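PDB 2QN0: neurotoxin from Clostridium botulinum, which probably cleaves the SNARE proteins syntaxin and SNAP-25, acting as the zinc-dependent protease light chain of type C botulinum neurotoxin. Local coordinates for residues A[233-238]-A[352-357]; A[104-109]-A[226-231]; A[239-244]-A[295-300]. All blocks are in the same frame, centred on the assembly; numbering follows the deposited sequence.

Contact 1 (A[233-238]-A[352-357]); sequences HAMHNL and NELTQI. With ZN (zinc ion), chain B.
His236 turns the edge of its imidazole onto a backbone carbonyl of a neighbouring helix: its NE2 lies 3.1 Å from Leu354 O, nearly in the ring plane. This is a weak hydrogen bond, with an N-H...O angle of only 130°. It ties the end of the zinc-binding helix of this clostridial neurotoxin protease, which carries the HExxH pattern of the clan, to helix 344-357. The two short segments run almost antiparallel, at 159°, with axes 9.9 Å apart, and a wider pi-type turn spans 353-357 on the second. Beside this polar bridge lies an apolar one. Met235, folded at both chi2 and chi3, brings its methyl across the leucine at about a right angle, and CE comes to 3.7 Å from Leu354 CD2. Helix 101-112 also packs on the methionine, through Leu106, Arg109 and Leu110, while Tyr271 packs against both His236 and Thr355. The buried threonine hydroxyl is engaged within its own helix, by Tyr351 O. A turn before His236, His233 leaves the helix in another direction and joins His229 and Glu269 at the metal, its NE2 2.1 Å from the zinc.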
loop_
_atom_site.group_PDB
_atom_site.type_symbol
_atom_site.label_atom_id
_atom_site.label_comp_id
_atom_site.label_asym_id
_atom_site.label_seq_id
_atom_site.Cartn_x
_atom_site.Cartn_y
_atom_site.Cartn_z
ATOM N N HIS A 233 2.099 -4.218 -2.076
ATOM C CA HIS A 233 1.169 -4.323 -3.197
ATOM C C HIS A 233 1.425 -3.130 -4.116
ATOM O O HIS A 233 1.418 -3.264 -5.340
ATOM C CB HIS A 233 -0.284 -4.292 -2.720
ATOM C CG HIS A 233 -0.728 -5.556 -2.055
ATOM N ND1 HIS A 233 -0.610 -6.793 -2.655
ATOM C CD2 HIS A 233 -1.314 -5.774 -0.854
ATOM C CE1 HIS A 233 -1.108 -7.718 -1.854
ATOM N NE2 HIS A 233 -1.541 -7.125 -0.755
ATOM N N ALA A 234 1.659 -1.962 -3.517
ATOM C CA ALA A 234 1.921 -0.749 -4.295
ATOM C C ALA A 234 3.200 -0.891 -5.109
ATOM O O ALA A 234 3.291 -0.378 -6.228
ATOM C CB ALA A 234 2.017 0.473 -3.368
ATOM N N MET A 235 4.195 -1.575 -4.548
ATOM C CA MET A 235 5.448 -1.796 -5.267
ATOM C C MET A 235 5.178 -2.654 -6.501
ATOM O O MET A 235 5.648 -2.352 -7.601
ATOM C CB MET A 235 6.466 -2.497 -4.363
ATOM C CG MET A 235 7.129 -1.584 -3.346
ATOM S SD MET A 235 8.394 -0.525 -4.098
ATOM C CE MET A 235 9.848 -1.540 -3.890
ATOM N N HIS A 236 4.416 -3.728 -6.320
ATOM C CA HIS A 236 4.095 -4.609 -7.438
ATOM C C HIS A 236 3.335 -3.827 -8.507
ATOM O O HIS A 236 3.590 -3.990 -9.704
ATOM C CB HIS A 236 3.243 -5.784 -6.956
ATOM C CG HIS A 236 3.868 -6.568 -5.844
ATOM N ND1 HIS A 236 3.133 -7.370 -4.998
ATOM C CD2 HIS A 236 5.156 -6.676 -5.442
ATOM C CE1 HIS A 236 3.942 -7.936 -4.121
ATOM N NE2 HIS A 236 5.174 -7.533 -4.368
ATOM N N ASN A 237 2.412 -2.971 -8.070
ATOM C CA ASN A 237 1.606 -2.164 -8.987
ATOM C C ASN A 237 2.427 -1.115 -9.733
ATOM O O ASN A 237 2.203 -0.868 -10.915
ATOM C CB ASN A 237 0.478 -1.440 -8.239
ATOM C CG ASN A 237 -0.565 -2.386 -7.681
ATOM O OD1 ASN A 237 -0.765 -3.482 -8.198
ATOM N ND2 ASN A 237 -1.254 -1.953 -6.629
ATOM N N LEU A 238 3.356 -0.485 -9.028
ATOM C CA LEU A 238 4.197 0.541 -9.628
ATOM C C LEU A 238 5.123 -0.035 -10.696
ATOM O O LEU A 238 5.319 0.568 -11.749
ATOM C CB LEU A 238 5.035 1.227 -8.548
ATOM C CG LEU A 238 6.052 2.264 -9.033
ATOM C CD1 LEU A 238 5.346 3.335 -9.871
ATOM C CD2 LEU A 238 6.757 2.886 -7.829
ATOM N N ASN A 352 13.305 -10.357 -8.172
ATOM C CA ASN A 352 13.497 -11.040 -6.898
ATOM C C ASN A 352 13.349 -10.063 -5.737
ATOM O O ASN A 352 12.738 -10.386 -4.720
ATOM C CB ASN A 352 14.872 -11.703 -6.838
ATOM C CG ASN A 352 15.082 -12.468 -5.548
ATOM O OD1 ASN A 352 15.840 -12.047 -4.677
ATOM N ND2 ASN A 352 14.391 -13.594 -5.412
ATOM N N GLU A 353 13.914 -8.870 -5.889
ATOM C CA GLU A 353 13.808 -7.850 -4.848
ATOM C C GLU A 353 12.348 -7.523 -4.563
ATOM O O GLU A 353 11.903 -7.534 -3.415
ATOM C CB GLU A 353 14.505 -6.563 -5.288
ATOM C CG GLU A 353 16.006 -6.540 -5.100
ATOM C CD GLU A 353 16.627 -5.290 -5.686
ATOM O OE1 GLU A 353 15.988 -4.217 -5.602
ATOM O OE2 GLU A 353 17.752 -5.377 -6.222
ATOM N N LEU A 354 11.610 -7.225 -5.626
ATOM C CA LEU A 354 10.204 -6.846 -5.523
ATOM C C LEU A 354 9.257 -7.904 -4.975
ATOM O O LEU A 354 8.236 -7.564 -4.378
ATOM C CB LEU A 354 9.693 -6.398 -6.895
ATOM C CG LEU A 354 10.422 -5.209 -7.522
ATOM C CD1 LEU A 354 9.882 -4.959 -8.917
ATOM C CD2 LEU A 354 10.234 -3.972 -6.638
ATOM N N THR A 355 9.592 -9.177 -5.165
ATOM C CA THR A 355 8.719 -10.260 -4.721
ATOM C C THR A 355 9.198 -11.095 -3.541
ATOM O O THR A 355 8.390 -11.774 -2.903
ATOM C CB THR A 355 8.428 -11.236 -5.881
ATOM O OG1 THR A 355 9.666 -11.763 -6.379
ATOM C CG2 THR A 355 7.692 -10.526 -7.005
ATOM N N GLN A 356 10.491 -11.057 -3.246
ATOM C CA GLN A 356 11.011 -11.859 -2.148
ATOM C C GLN A 356 11.814 -11.136 -1.074
ATOM O O GLN A 356 12.032 -11.691 0.002
ATOM C CB GLN A 356 11.813 -13.035 -2.718
ATOM C CG GLN A 356 10.938 -13.975 -3.536
ATOM C CD GLN A 356 11.613 -15.289 -3.869
ATOM O OE1 GLN A 356 12.375 -15.827 -3.069
ATOM N NE2 GLN A 356 11.316 -15.823 -5.048
ATOM N N ILE A 357 12.249 -9.908 -1.347
ATOM C CA ILE A 357 13.007 -9.146 -0.356
ATOM C C ILE A 357 12.110 -8.097 0.312
ATOM O O ILE A 357 12.112 -7.949 1.533
ATOM C CB ILE A 357 14.223 -8.460 -0.998
ATOM C CG1 ILE A 357 15.177 -9.528 -1.545
ATOM C CG2 ILE A 357 14.935 -7.587 0.031
ATOM C CD1 ILE A 357 16.439 -8.971 -2.172
HETATM ZN ZN ZN B . -2.325 -7.909 1.001
HETATM O O HOH W 1 -3.859 -6.682 1.690
#

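Contact 2 (A[104-109]-A[226-231]); sequences EELIYR and ILMHEL. With ZN (zinc ion), chain B.
Leu106 meets Met228 and Leu231 through a single methyl, CD2, which serves both partners. Its CG stands anti to the backbone N (chi1 175°), and this carries the branch out from helix 101-112 toward the zinc-binding helix 223-238. There CD2 lies 3.8 Å from Leu231 CD1 and 3.9 Å from Leu231 CB; the methyl thus touches Leu231 at two points, and the two leucine side chains cross at a slant. Met228 arrives from about one turn earlier on the same helix. Its chain runs extended until chi3, where an 87° bend sets CE 3.9 Å from Leu106 CD2. Tyr363 of helix 360-366 touches both Leu106 and Met228, and Ile97 also packs on the methionine.

On helix 101-112 itself, Arg109 NE makes a nearly straight salt bridge of 2.6 Å to Glu105 OE2. OE2 lies in the guanidinium plane and offers its anti lone pair, while Arg109 NH2 is paired with Glu353.

His229 points away from Leu106 and binds zinc through NE2 at 2.1 Å. Glu230 OE2 lies 2.6 Å from the zinc-bound water. Between the two segments no hydrogen bond passes and the meeting is apolar, whereas His229 and Glu230 direct their polar ends to the zinc, its water and the second-shell partners Glu360, at His229 ND1, and Thr170, at Glu230 OE1.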
loop_
_atom_site.group_PDB
_atom_site.type_symbol
_atom_site.label_atom_id
_atom_site.label_comp_id
_atom_site.label_asym_id
_atom_site.label_seq_id
_atom_site.Cartn_x
_atom_site.Cartn_y
_atom_site.Cartn_z
ATOM N N GLU A 104 13.608 2.771 4.100
ATOM C CA GLU A 104 13.992 3.996 3.411
ATOM C C GLU A 104 13.990 3.732 1.905
ATOM O O GLU A 104 13.549 4.570 1.119
ATOM C CB GLU A 104 15.385 4.448 3.858
ATOM C CG GLU A 104 15.810 5.778 3.257
ATOM C CD GLU A 104 17.220 6.175 3.647
ATOM O OE1 GLU A 104 17.545 6.113 4.852
ATOM O OE2 GLU A 104 18.001 6.554 2.749
ATOM N N GLU A 105 14.476 2.559 1.506
ATOM C CA GLU A 105 14.521 2.201 0.089
ATOM C C GLU A 105 13.108 2.007 -0.457
ATOM O O GLU A 105 12.806 2.412 -1.580
ATOM C CB GLU A 105 15.347 0.925 -0.111
ATOM C CG GLU A 105 15.541 0.508 -1.567
ATOM C CD GLU A 105 16.239 1.571 -2.409
ATOM O OE1 GLU A 105 17.139 2.260 -1.882
ATOM O OE2 GLU A 105 15.899 1.705 -3.605
ATOM N N LEU A 106 12.244 1.381 0.339
ATOM C CA LEU A 106 10.856 1.158 -0.063
ATOM C C LEU A 106 10.186 2.505 -0.334
ATOM O O LEU A 106 9.550 2.705 -1.373
ATOM C CB LEU A 106 10.103 0.417 1.047
ATOM C CG LEU A 106 8.598 0.195 0.868
ATOM C CD1 LEU A 106 8.341 -0.690 -0.355
ATOM C CD2 LEU A 106 8.036 -0.452 2.124
ATOM N N ILE A 107 10.340 3.436 0.602
ATOM C CA ILE A 107 9.748 4.762 0.451
ATOM C C ILE A 107 10.369 5.510 -0.728
ATOM O O ILE A 107 9.670 6.173 -1.499
ATOM C CB ILE A 107 9.926 5.592 1.745
ATOM C CG1 ILE A 107 9.153 4.924 2.886
ATOM C CG2 ILE A 107 9.423 7.018 1.532
ATOM C CD1 ILE A 107 9.416 5.525 4.264
ATOM N N TYR A 108 11.684 5.402 -0.871
ATOM C CA TYR A 108 12.377 6.071 -1.962
ATOM C C TYR A 108 11.823 5.620 -3.311
ATOM O O TYR A 108 11.485 6.440 -4.167
ATOM C CB TYR A 108 13.875 5.766 -1.907
ATOM C CG TYR A 108 14.636 6.308 -3.094
ATOM C CD1 TYR A 108 14.933 7.666 -3.199
ATOM C CD2 TYR A 108 15.011 5.468 -4.145
ATOM C CE1 TYR A 108 15.585 8.177 -4.325
ATOM C CE2 TYR A 108 15.659 5.968 -5.272
ATOM C CZ TYR A 108 15.941 7.322 -5.354
ATOM O OH TYR A 108 16.571 7.820 -6.473
ATOM N N ARG A 109 11.727 4.311 -3.505
ATOM C CA ARG A 109 11.227 3.792 -4.772
ATOM C C ARG A 109 9.791 4.210 -5.057
ATOM O O ARG A 109 9.484 4.700 -6.142
ATOM C CB ARG A 109 11.354 2.267 -4.804
ATOM C CG ARG A 109 12.797 1.802 -4.679
ATOM C CD ARG A 109 12.948 0.315 -4.931
ATOM N NE ARG A 109 14.303 -0.127 -4.617
ATOM C CZ ARG A 109 14.796 -1.323 -4.918
ATOM N NH1 ARG A 109 14.047 -2.213 -5.554
ATOM N NH2 ARG A 109 16.038 -1.632 -4.569
ATOM N N ILE A 226 1.444 -3.574 8.981
ATOM C CA ILE A 226 0.140 -3.558 8.336
ATOM C C ILE A 226 0.248 -2.616 7.136
ATOM O O ILE A 226 -0.223 -2.921 6.037
ATOM C CB ILE A 226 -0.951 -3.045 9.305
ATOM C CG1 ILE A 226 -1.069 -3.996 10.503
ATOM C CG2 ILE A 226 -2.285 -2.930 8.580
ATOM C CD1 ILE A 226 -2.094 -3.561 11.549
ATOM N N LEU A 227 0.888 -1.469 7.350
ATOM C CA LEU A 227 1.064 -0.490 6.285
ATOM C C LEU A 227 2.087 -0.951 5.241
ATOM O O LEU A 227 1.830 -0.875 4.037
ATOM C CB LEU A 227 1.491 0.862 6.879
ATOM C CG LEU A 227 1.839 1.997 5.908
ATOM C CD1 LEU A 227 0.668 2.268 4.970
ATOM C CD2 LEU A 227 2.188 3.256 6.708
ATOM N N MET A 228 3.238 -1.436 5.697
ATOM C CA MET A 228 4.273 -1.893 4.769
ATOM C C MET A 228 3.761 -3.030 3.893
ATOM O O MET A 228 4.158 -3.151 2.736
ATOM C CB MET A 228 5.526 -2.330 5.528
ATOM C CG MET A 228 6.318 -1.152 6.099
ATOM S SD MET A 228 7.789 -1.639 7.005
ATOM C CE MET A 228 8.992 -1.736 5.681
ATOM N N HIS A 229 2.882 -3.863 4.444
ATOM C CA HIS A 229 2.307 -4.959 3.667
ATOM C C HIS A 229 1.592 -4.367 2.450
ATOM O O HIS A 229 1.768 -4.846 1.325
ATOM C CB HIS A 229 1.315 -5.759 4.518
ATOM C CG HIS A 229 0.549 -6.787 3.744
ATOM N ND1 HIS A 229 0.834 -8.134 3.811
ATOM C CD2 HIS A 229 -0.488 -6.664 2.882
ATOM C CE1 HIS A 229 0.004 -8.797 3.026
ATOM N NE2 HIS A 229 -0.808 -7.929 2.451
ATOM N N GLU A 230 0.792 -3.322 2.663
ATOM C CA GLU A 230 0.086 -2.695 1.549
ATOM C C GLU A 230 1.068 -1.982 0.621
ATOM O O GLU A 230 0.854 -1.929 -0.592
ATOM C CB GLU A 230 -0.974 -1.697 2.050
ATOM C CG GLU A 230 -2.131 -2.320 2.847
ATOM C CD GLU A 230 -2.785 -3.510 2.149
ATOM O OE1 GLU A 230 -3.050 -3.438 0.927
ATOM O OE2 GLU A 230 -3.050 -4.519 2.834
ATOM N N LEU A 231 2.146 -1.431 1.176
ATOM C CA LEU A 231 3.139 -0.759 0.338
ATOM C C LEU A 231 3.772 -1.781 -0.614
ATOM O O LEU A 231 4.253 -1.425 -1.690
ATOM C CB LEU A 231 4.220 -0.084 1.196
ATOM C CG LEU A 231 3.741 1.106 2.047
ATOM C CD1 LEU A 231 4.923 1.683 2.828
ATOM C CD2 LEU A 231 3.129 2.184 1.147
HETATM ZN ZN ZN B . -2.325 -7.909 1.001
HETATM O O HOH W 1 -3.859 -6.682 1.690
#

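Contact 3 (A[239-244]-A[295-300]); sequences YGIAIP and DYYRSI
Tyr297 reaches from helix 283-304 to the backbone of Tyr239, just where the zinc-binding helix gives way to a loop through a Schellman motif. Gly240 is the residue that leaves the helix there, with a positive phi of 65°. The path of the tyrosine begins at CB, where the first torsion (chi1 -88°) sets CG anti to its own carbonyl carbon and sends the ring off the helix. Along the ring, CE1 is the first atom to meet the loop: it passes 3.4 Å from Tyr239 O and has Ile241 CG2 at 4.3 Å, the isoleucine methyl approaching aslant. The next atom, CZ, is 3.5 Å from the same oxygen, which lies near the ring plane, at its edge.

At the tip, OH donates a hydrogen bond of 2.8 Å to Tyr239 O. The hydroxyl sits in the carbonyl plane on a lone pair, at a C=O...O angle of 137°, so the buried phenol is given a well-defined direction. Two further aromatic rings, of Tyr330 and Phe347, meet that of Tyr297 edge-to-face.

The side chain of Tyr239 heads elsewhere, its own hydroxyl bonded to Asp113, and Ile241 packs also on Leu354 and Tyr351 of helix 344-357. The contact therefore joins the exit of the zinc-binding helix to helix 283-304 through one phenol. Besides its bond, the oxygen of that phenol touches carbon on two residues: Tyr297 OH is 3.9 Å from Ile241 CG2 and 3.6 Å from Tyr239 CB.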
loop_
_atom_site.group_PDB
_atom_site.type_symbol
_atom_site.label_atom_id
_atom_site.label_comp_id
_atom_site.label_asym_id
_atom_site.label_seq_id
_atom_site.Cartn_x
_atom_site.Cartn_y
_atom_site.Cartn_z
ATOM N N TYR A 239 5.692 -1.204 -10.416
ATOM C CA TYR A 239 6.614 -1.839 -11.352
ATOM C C TYR A 239 5.938 -2.749 -12.375
ATOM O O TYR A 239 6.606 -3.420 -13.167
ATOM C CB TYR A 239 7.693 -2.584 -10.571
ATOM C CG TYR A 239 8.655 -1.627 -9.902
ATOM C CD1 TYR A 239 9.722 -1.073 -10.610
ATOM C CD2 TYR A 239 8.455 -1.216 -8.583
ATOM C CE1 TYR A 239 10.566 -0.130 -10.026
ATOM C CE2 TYR A 239 9.292 -0.274 -7.989
ATOM C CZ TYR A 239 10.342 0.263 -8.714
ATOM O OH TYR A 239 11.163 1.199 -8.129
ATOM N N GLY A 240 4.610 -2.759 -12.351
ATOM C CA GLY A 240 3.842 -3.538 -13.309
ATOM C C GLY A 240 3.973 -5.045 -13.248
ATOM O O GLY A 240 3.891 -5.719 -14.280
ATOM N N ILE A 241 4.161 -5.584 -12.049
ATOM C CA ILE A 241 4.290 -7.026 -11.898
ATOM C C ILE A 241 3.205 -7.634 -11.013
ATOM O O ILE A 241 3.360 -8.745 -10.502
ATOM C CB ILE A 241 5.671 -7.409 -11.329
ATOM C CG1 ILE A 241 5.862 -6.793 -9.939
ATOM C CG2 ILE A 241 6.762 -6.935 -12.280
ATOM C CD1 ILE A 241 7.039 -7.358 -9.179
ATOM N N ALA A 242 2.103 -6.910 -10.832
ATOM C CA ALA A 242 1.002 -7.413 -10.012
ATOM C C ALA A 242 0.422 -8.683 -10.632
ATOM O O ALA A 242 0.314 -8.793 -11.854
ATOM C CB ALA A 242 -0.091 -6.348 -9.885
ATOM N N ILE A 243 0.062 -9.643 -9.786
ATOM C CA ILE A 243 -0.523 -10.899 -10.256
ATOM C C ILE A 243 -2.039 -10.754 -10.205
ATOM O O ILE A 243 -2.586 -10.298 -9.200
ATOM C CB ILE A 243 -0.125 -12.088 -9.351
ATOM C CG1 ILE A 243 1.399 -12.163 -9.211
ATOM C CG2 ILE A 243 -0.686 -13.390 -9.927
ATOM C CD1 ILE A 243 2.127 -12.448 -10.495
ATOM N N PRO A 244 -2.742 -11.133 -11.286
ATOM C CA PRO A 244 -4.204 -11.021 -11.308
ATOM C C PRO A 244 -4.834 -11.705 -10.096
ATOM O O PRO A 244 -4.355 -12.747 -9.643
ATOM C CB PRO A 244 -4.580 -11.697 -12.625
ATOM C CG PRO A 244 -3.399 -11.409 -13.492
ATOM C CD PRO A 244 -2.243 -11.683 -12.560
ATOM N N ASP A 295 8.456 -10.299 -20.487
ATOM C CA ASP A 295 7.956 -9.992 -21.827
ATOM C C ASP A 295 7.300 -8.621 -21.856
ATOM O O ASP A 295 7.421 -7.891 -22.841
ATOM C CB ASP A 295 6.952 -11.043 -22.310
ATOM C CG ASP A 295 7.622 -12.341 -22.724
ATOM O OD1 ASP A 295 8.733 -12.282 -23.292
ATOM O OD2 ASP A 295 7.027 -13.417 -22.497
ATOM N N TYR A 296 6.593 -8.269 -20.785
ATOM C CA TYR A 296 5.960 -6.957 -20.727
ATOM C C TYR A 296 7.046 -5.885 -20.658
ATOM O O TYR A 296 6.887 -4.795 -21.207
ATOM C CB TYR A 296 5.031 -6.849 -19.510
ATOM C CG TYR A 296 3.679 -7.502 -19.706
ATOM C CD1 TYR A 296 2.849 -7.130 -20.764
ATOM C CD2 TYR A 296 3.213 -8.466 -18.813
ATOM C CE1 TYR A 296 1.584 -7.703 -20.926
ATOM C CE2 TYR A 296 1.953 -9.044 -18.963
ATOM C CZ TYR A 296 1.144 -8.659 -20.018
ATOM O OH TYR A 296 -0.102 -9.224 -20.164
ATOM N N TYR A 297 8.150 -6.196 -19.984
ATOM C CA TYR A 297 9.257 -5.250 -19.873
ATOM C C TYR A 297 9.920 -5.058 -21.233
ATOM O O TYR A 297 10.336 -3.953 -21.578
ATOM C CB TYR A 297 10.292 -5.740 -18.850
ATOM C CG TYR A 297 10.009 -5.308 -17.421
ATOM C CD1 TYR A 297 8.697 -5.188 -16.951
ATOM C CD2 TYR A 297 11.054 -5.029 -16.538
ATOM C CE1 TYR A 297 8.434 -4.793 -15.631
ATOM C CE2 TYR A 297 10.803 -4.639 -15.216
ATOM C CZ TYR A 297 9.493 -4.524 -14.774
ATOM O OH TYR A 297 9.245 -4.143 -13.474
ATOM N N ARG A 298 10.023 -6.134 -22.009
ATOM C CA ARG A 298 10.625 -6.037 -23.334
ATOM C C ARG A 298 9.765 -5.137 -24.207
ATOM O O ARG A 298 10.282 -4.352 -25.003
ATOM C CB ARG A 298 10.751 -7.425 -23.974
ATOM C CG ARG A 298 11.812 -8.301 -23.332
ATOM C CD ARG A 298 11.852 -9.685 -23.975
ATOM N NE ARG A 298 12.809 -10.569 -23.314
ATOM C CZ ARG A 298 14.129 -10.412 -23.354
ATOM N NH1 ARG A 298 14.665 -9.402 -24.029
ATOM N NH2 ARG A 298 14.917 -11.267 -22.714
ATOM N N SER A 299 8.449 -5.251 -24.058
ATOM C CA SER A 299 7.534 -4.425 -24.832
ATOM C C SER A 299 7.705 -2.953 -24.439
ATOM O O SER A 299 7.587 -2.062 -25.281
ATOM C CB SER A 299 6.090 -4.872 -24.601
ATOM O OG SER A 299 5.192 -4.117 -25.396
ATOM N N ILE A 300 7.983 -2.705 -23.160
ATOM C CA ILE A 300 8.191 -1.338 -22.675
ATOM C C ILE A 300 9.480 -0.777 -23.280
ATOM O O ILE A 300 9.521 0.373 -23.715
ATOM C CB ILE A 300 8.307 -1.292 -21.125
ATOM C CG1 ILE A 300 6.957 -1.626 -20.485
ATOM C CG2 ILE A 300 8.801 0.081 -20.672
ATOM C CD1 ILE A 300 5.857 -0.669 -20.838
#

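Helix 223-238 and the loop that follows it run through all three contacts: contact 2 uses its first half, contact 1 its last turns, and contact 3 the residues just beyond. Contact 2 closes before contact 1 opens, and contact 3 is nested within the loop that contact 1 closes. The centre of contact 1 lies about 10 Å from that of contact 2 and about 12 Å from that of contact 3; contacts 2 and 3 are about 20 Å apart, centre to centre. A salt bridge from Glu353 to Arg109 links the first two, and a probable hydrogen bond from Ile241 N to His236 O links contacts 1 and 3. Helices 101-112 and 344-357 pack on the helix that carries two zinc ligands; helix 283-304 meets the loop after it.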